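Local coordinates for cell division control protein Cdc48 (Mycobacterium smegmatis, PDB 5E7P) that probably binds and hydrolyses ATP as a AAA-family ATPase, and holds ADP in its two nucleotide pockets, at residues A[263-277]-A[356-370]. Numbering follows the deposited sequence.
With ADP (adenosine-5'-diphosphate), chain C.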
loop_
_atom_site.group_PDB
_atom_site.type_symbol
_atom_site.label_atom_id
_atom_site.label_comp_id
_atom_site.label_asym_id
_atom_site.label_seq_id
_atom_site.Cartn_x
_atom_site.Cartn_y
_atom_site.Cartn_z
ATOM N N HIS A 263 10.146 30.645 -4.223
ATOM C CA HIS A 263 9.317 29.660 -4.914
ATOM C C HIS A 263 9.088 28.410 -4.064
ATOM O O HIS A 263 9.876 28.098 -3.168
ATOM C CB HIS A 263 9.946 29.285 -6.255
ATOM C CG HIS A 263 10.295 30.465 -7.106
ATOM N ND1 HIS A 263 9.403 31.482 -7.370
ATOM C CD2 HIS A 263 11.440 30.793 -7.752
ATOM C CE1 HIS A 263 9.982 32.385 -8.141
ATOM N NE2 HIS A 263 11.218 31.990 -8.388
ATOM N N LEU A 264 8.004 27.694 -4.350
ATOM C CA LEU A 264 7.660 26.513 -3.574
ATOM C C LEU A 264 7.003 25.423 -4.413
ATOM O O LEU A 264 5.919 25.614 -4.961
ATOM C CB LEU A 264 6.747 26.889 -2.407
ATOM C CG LEU A 264 6.382 25.744 -1.461
ATOM C CD1 LEU A 264 7.635 25.189 -0.801
ATOM C CD2 LEU A 264 5.381 26.210 -0.418
ATOM N N GLY A 265 7.674 24.280 -4.501
ATOM C CA GLY A 265 7.127 23.106 -5.154
ATOM C C GLY A 265 7.273 21.914 -4.230
ATOM O O GLY A 265 8.372 21.617 -3.761
ATOM N N VAL A 266 6.165 21.234 -3.953
ATOM C CA VAL A 266 6.175 20.148 -2.979
ATOM C C VAL A 266 5.573 18.860 -3.527
ATOM O O VAL A 266 4.474 18.868 -4.080
ATOM C CB VAL A 266 5.404 20.537 -1.694
ATOM C CG1 VAL A 266 5.525 19.439 -0.645
ATOM C CG2 VAL A 266 5.908 21.861 -1.145
ATOM N N LEU A 267 6.296 17.755 -3.366
ATOM C CA LEU A 267 5.760 16.433 -3.678
ATOM C C LEU A 267 5.426 15.673 -2.395
ATOM O O LEU A 267 6.312 15.324 -1.616
ATOM C CB LEU A 267 6.744 15.623 -4.524
ATOM C CG LEU A 267 6.259 14.222 -4.923
ATOM C CD1 LEU A 267 4.970 14.292 -5.744
ATOM C CD2 LEU A 267 7.338 13.451 -5.670
ATOM N N VAL A 268 4.140 15.426 -2.179
ATOM C CA VAL A 268 3.690 14.714 -0.994
ATOM C C VAL A 268 3.466 13.240 -1.315
ATOM O O VAL A 268 2.757 12.904 -2.268
ATOM C CB VAL A 268 2.383 15.311 -0.449
ATOM C CG1 VAL A 268 1.888 14.502 0.742
ATOM C CG2 VAL A 268 2.581 16.771 -0.070
ATOM N N SER A 269 4.077 12.364 -0.522
ATOM C CA SER A 269 3.945 10.925 -0.723
ATOM C C SER A 269 3.537 10.181 0.547
ATOM O O SER A 269 3.366 10.782 1.605
ATOM C CB SER A 269 5.234 10.338 -1.299
ATOM O OG SER A 269 6.350 10.649 -0.486
ATOM N N GLY A 270 3.372 8.869 0.426
ATOM C CA GLY A 270 2.871 8.055 1.516
ATOM C C GLY A 270 1.850 7.054 1.007
ATOM O O GLY A 270 1.387 7.165 -0.127
ATOM N N PRO A 271 1.484 6.077 1.851
ATOM C CA PRO A 271 0.596 4.962 1.497
ATOM C C PRO A 271 -0.691 5.398 0.793
ATOM O O PRO A 271 -1.193 6.497 1.026
ATOM C CB PRO A 271 0.263 4.342 2.856
ATOM C CG PRO A 271 1.439 4.671 3.704
ATOM C CD PRO A 271 1.867 6.039 3.273
ATOM N N ALA A 272 -1.216 4.530 -0.063
ATOM C CA ALA A 272 -2.429 4.833 -0.811
ATOM C C ALA A 272 -3.623 5.014 0.122
ATOM O O ALA A 272 -3.889 4.167 0.971
ATOM C CB ALA A 272 -2.707 3.734 -1.837
ATOM N N GLY A 273 -4.332 6.127 -0.034
ATOM C CA GLY A 273 -5.518 6.394 0.758
ATOM C C GLY A 273 -5.210 6.801 2.184
ATOM O O GLY A 273 -6.096 6.804 3.040
ATOM N N VAL A 274 -3.953 7.142 2.447
ATOM C CA VAL A 274 -3.560 7.556 3.787
ATOM C C VAL A 274 -4.096 8.955 4.101
ATOM O O VAL A 274 -4.238 9.328 5.265
ATOM C CB VAL A 274 -2.029 7.508 3.979
ATOM C CG1 VAL A 274 -1.374 8.735 3.367
ATOM C CG2 VAL A 274 -1.685 7.395 5.457
ATOM N N GLY A 275 -4.406 9.719 3.055
ATOM C CA GLY A 275 -4.978 11.044 3.220
ATOM C C GLY A 275 -4.087 12.169 2.728
ATOM O O GLY A 275 -4.094 13.260 3.294
ATOM N N LYS A 276 -3.326 11.912 1.668
ATOM C CA LYS A 276 -2.414 12.916 1.125
ATOM C C LYS A 276 -3.146 14.098 0.482
ATOM O O LYS A 276 -2.817 15.256 0.736
ATOM C CB LYS A 276 -1.453 12.281 0.122
ATOM C CG LYS A 276 -0.566 11.204 0.712
ATOM C CD LYS A 276 0.363 10.633 -0.349
ATOM C CE LYS A 276 -0.413 9.974 -1.471
ATOM N NZ LYS A 276 -1.170 8.784 -0.994
ATOM N N ALA A 277 -4.134 13.804 -0.355
ATOM C CA ALA A 277 -4.871 14.851 -1.057
ATOM C C ALA A 277 -5.739 15.654 -0.096
ATOM O O ALA A 277 -5.851 16.873 -0.216
ATOM C CB ALA A 277 -5.715 14.254 -2.178
ATOM N N VAL A 356 5.714 27.502 -11.148
ATOM C CA VAL A 356 6.546 27.583 -9.950
ATOM C C VAL A 356 7.344 28.890 -9.890
ATOM O O VAL A 356 7.566 29.446 -8.816
ATOM C CB VAL A 356 7.495 26.370 -9.860
ATOM C CG1 VAL A 356 8.425 26.490 -8.667
ATOM C CG2 VAL A 356 6.690 25.081 -9.775
ATOM N N ALA A 357 7.750 29.390 -11.050
ATOM C CA ALA A 357 8.532 30.620 -11.116
ATOM C C ALA A 357 7.669 31.875 -10.964
ATOM O O ALA A 357 8.193 32.985 -10.873
ATOM C CB ALA A 357 9.326 30.669 -12.417
ATOM N N THR A 358 6.351 31.695 -10.932
ATOM C CA THR A 358 5.426 32.816 -10.802
ATOM C C THR A 358 5.248 33.247 -9.345
ATOM O O THR A 358 4.910 32.428 -8.485
ATOM C CB THR A 358 4.042 32.481 -11.393
ATOM O OG1 THR A 358 4.189 32.036 -12.749
ATOM C CG2 THR A 358 3.143 33.709 -11.365
ATOM N N PRO A 359 5.484 34.539 -9.063
ATOM C CA PRO A 359 5.284 35.109 -7.727
ATOM C C PRO A 359 3.832 34.957 -7.270
ATOM O O PRO A 359 2.913 35.217 -8.051
ATOM C CB PRO A 359 5.618 36.592 -7.923
ATOM C CG PRO A 359 6.501 36.632 -9.127
ATOM C CD PRO A 359 6.028 35.523 -10.015
ATOM N N GLY A 360 3.639 34.534 -6.023
ATOM C CA GLY A 360 2.307 34.333 -5.478
ATOM C C GLY A 360 1.687 33.009 -5.888
ATOM O O GLY A 360 0.498 32.779 -5.678
ATOM N N VAL A 361 2.494 32.133 -6.478
ATOM C CA VAL A 361 2.020 30.817 -6.892
ATOM C C VAL A 361 2.853 29.705 -6.255
ATOM O O VAL A 361 4.082 29.761 -6.253
ATOM C CB VAL A 361 2.049 30.663 -8.429
ATOM C CG1 VAL A 361 1.753 29.222 -8.831
ATOM C CG2 VAL A 361 1.056 31.612 -9.078
ATOM N N ALA A 362 2.179 28.700 -5.707
ATOM C CA ALA A 362 2.859 27.533 -5.155
ATOM C C ALA A 362 2.338 26.254 -5.805
ATOM O O ALA A 362 1.186 26.191 -6.235
ATOM C CB ALA A 362 2.683 27.478 -3.643
ATOM N N PHE A 363 3.188 25.234 -5.872
ATOM C CA PHE A 363 2.826 23.982 -6.527
ATOM C C PHE A 363 2.934 22.789 -5.583
ATOM O O PHE A 363 3.987 22.541 -4.993
ATOM C CB PHE A 363 3.695 23.761 -7.767
ATOM C CG PHE A 363 3.464 22.442 -8.453
ATOM C CD1 PHE A 363 2.219 22.120 -8.967
ATOM C CD2 PHE A 363 4.500 21.537 -8.607
ATOM C CE1 PHE A 363 2.007 20.912 -9.606
ATOM C CE2 PHE A 363 4.294 20.328 -9.248
ATOM C CZ PHE A 363 3.044 20.014 -9.745
ATOM N N ILE A 364 1.833 22.060 -5.438
ATOM C CA ILE A 364 1.813 20.852 -4.623
ATOM C C ILE A 364 1.241 19.678 -5.407
ATOM O O ILE A 364 0.174 19.784 -6.007
ATOM C CB ILE A 364 0.976 21.037 -3.341
ATOM C CG1 ILE A 364 1.517 22.196 -2.503
ATOM C CG2 ILE A 364 0.961 19.754 -2.525
ATOM C CD1 ILE A 364 0.660 22.517 -1.301
ATOM N N ALA A 365 1.956 18.559 -5.403
ATOM C CA ALA A 365 1.476 17.348 -6.055
ATOM C C ALA A 365 1.578 16.148 -5.115
ATOM O O ALA A 365 2.456 16.094 -4.250
ATOM C CB ALA A 365 2.253 17.092 -7.326
ATOM N N THR A 366 0.674 15.192 -5.286
ATOM C CA THR A 366 0.699 13.978 -4.483
ATOM C C THR A 366 1.007 12.756 -5.341
ATOM O O THR A 366 0.827 12.773 -6.560
ATOM C CB THR A 366 -0.631 13.747 -3.743
ATOM O OG1 THR A 366 -1.693 13.645 -4.696
ATOM C CG2 THR A 366 -0.921 14.894 -2.776
ATOM N N SER A 367 1.471 11.701 -4.682
ATOM C CA SER A 367 1.775 10.433 -5.329
ATOM C C SER A 367 2.124 9.430 -4.246
ATOM O O SER A 367 2.944 9.721 -3.385
ATOM C CB SER A 367 2.959 10.583 -6.284
ATOM O OG SER A 367 3.342 9.323 -6.807
ATOM N N ALA A 368 1.506 8.254 -4.281
ATOM C CA ALA A 368 1.776 7.232 -3.277
ATOM C C ALA A 368 3.262 6.903 -3.223
ATOM O O ALA A 368 3.886 6.999 -2.169
ATOM C CB ALA A 368 0.954 5.981 -3.547
ATOM N N VAL A 369 3.826 6.537 -4.369
ATOM C CA VAL A 369 5.248 6.240 -4.474
ATOM C C VAL A 369 5.950 7.313 -5.309
ATOM O O VAL A 369 5.662 7.464 -6.498
ATOM C CB VAL A 369 5.477 4.856 -5.106
ATOM C CG1 VAL A 369 6.960 4.531 -5.166
ATOM C CG2 VAL A 369 4.725 3.793 -4.328
ATOM N N PRO A 370 6.884 8.053 -4.687
ATOM C CA PRO A 370 7.544 9.219 -5.291
ATOM C C PRO A 370 8.313 8.875 -6.562
ATOM O O PRO A 370 8.301 9.652 -7.516
ATOM C CB PRO A 370 8.525 9.678 -4.203
ATOM C CG PRO A 370 8.054 9.044 -2.950
ATOM C CD PRO A 370 7.433 7.747 -3.357
HETATM P PB ADP C . -4.504 9.782 -0.689
HETATM O O1B ADP C . -4.518 8.581 -1.597
HETATM O O2B ADP C . -4.614 11.098 -1.409
HETATM O O3B ADP C . -3.442 9.755 0.377
HETATM P PA ADP C . -7.010 10.799 0.127
HETATM O O1A ADP C . -7.720 10.792 -1.202
HETATM O O2A ADP C . -6.385 12.078 0.623
HETATM O O3A ADP C . -5.909 9.623 0.081
HETATM O "O5'" ADP C . -8.043 10.239 1.214
HETATM C "C5'" ADP C . -8.338 8.848 1.209
HETATM C "C4'" ADP C . -9.851 8.721 1.279
HETATM O "O4'" ADP C . -10.265 8.852 2.636
HETATM C "C3'" ADP C . -10.516 9.829 0.478
HETATM O "O3'" ADP C . -11.462 9.268 -0.440
HETATM C "C2'" ADP C . -11.230 10.699 1.492
HETATM O "O2'" ADP C . -12.568 10.958 1.058
HETATM C "C1'" ADP C . -11.236 9.889 2.777
HETATM N N9 ADP C . -10.864 10.717 3.948
HETATM C C8 ADP C . -9.627 11.153 4.252
HETATM N N7 ADP C . -9.638 11.875 5.401
HETATM C C5 ADP C . -10.907 11.899 5.853
HETATM C C6 ADP C . -11.627 12.482 7.010
HETATM N N6 ADP C . -10.972 13.206 7.948
HETATM N N1 ADP C . -12.961 12.272 7.101
HETATM C C2 ADP C . -13.630 11.557 6.179
HETATM N N3 ADP C . -13.038 10.998 5.108
HETATM C C4 ADP C . -11.708 11.133 4.891
HETATM O O HOH W 1 6.999 32.183 -6.187
#
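Strands 265-269 and 361-366 run parallel, their short axes 4.7 Å apart and 16° askew: F363, A365 and S367 N donate to L264, V266 and V268 O, and V266 and V268 N donate back to F363 and A365 O. They are neighbours in the P-loop NTPase sheet of the first AAA module: 265-269 leads into the Walker A loop, and 361-366 lies between strand 265-269 and strand 321-326. On one face, V266, V268, I364 and T366 meet. Beta-branched residues suit extended backbone, and V268 CG2 packs 4.2 Å from I364 CG2. T366 presents its methyl to the P-loop helix, CG2 lying 3.9 Å from K276 CB, while its OG1 accepts a hydrogen bond from D327 N. The other face carries L267, F363 and A365. L267 lays CD1 beside small A365, 3.4 Å from A365 O, its CG pointing opposite the backbone N (chi1 -179°), and CD2 reaches P370 CB. F363 fills the same face, packing on L323 and I325 of the next strand.

At the strands' N-terminal ends the H263 ring takes A357 CA over one face in a CH-pi contact, and a water links its ND1 to T358 O. Beyond the strands' other ends, G270 N bonds to A368 O. At the backbone angles of G270 and G275 a CB would run into the carbonyl O of S269 and V274 respectively. The chain loops round the beta-phosphate of ADP, whose oxygens bind backbone N-H groups of G273, G275, K276 and A277; the positive phi of G273 suits a residue without a side chain. The outer half of the K276 chain folds back, passing CE 3.8 Å from S367 C, and its NZ holds G270 O at 3.1 Å from above the carbonyl plane and ADP O3B at 2.8 Å.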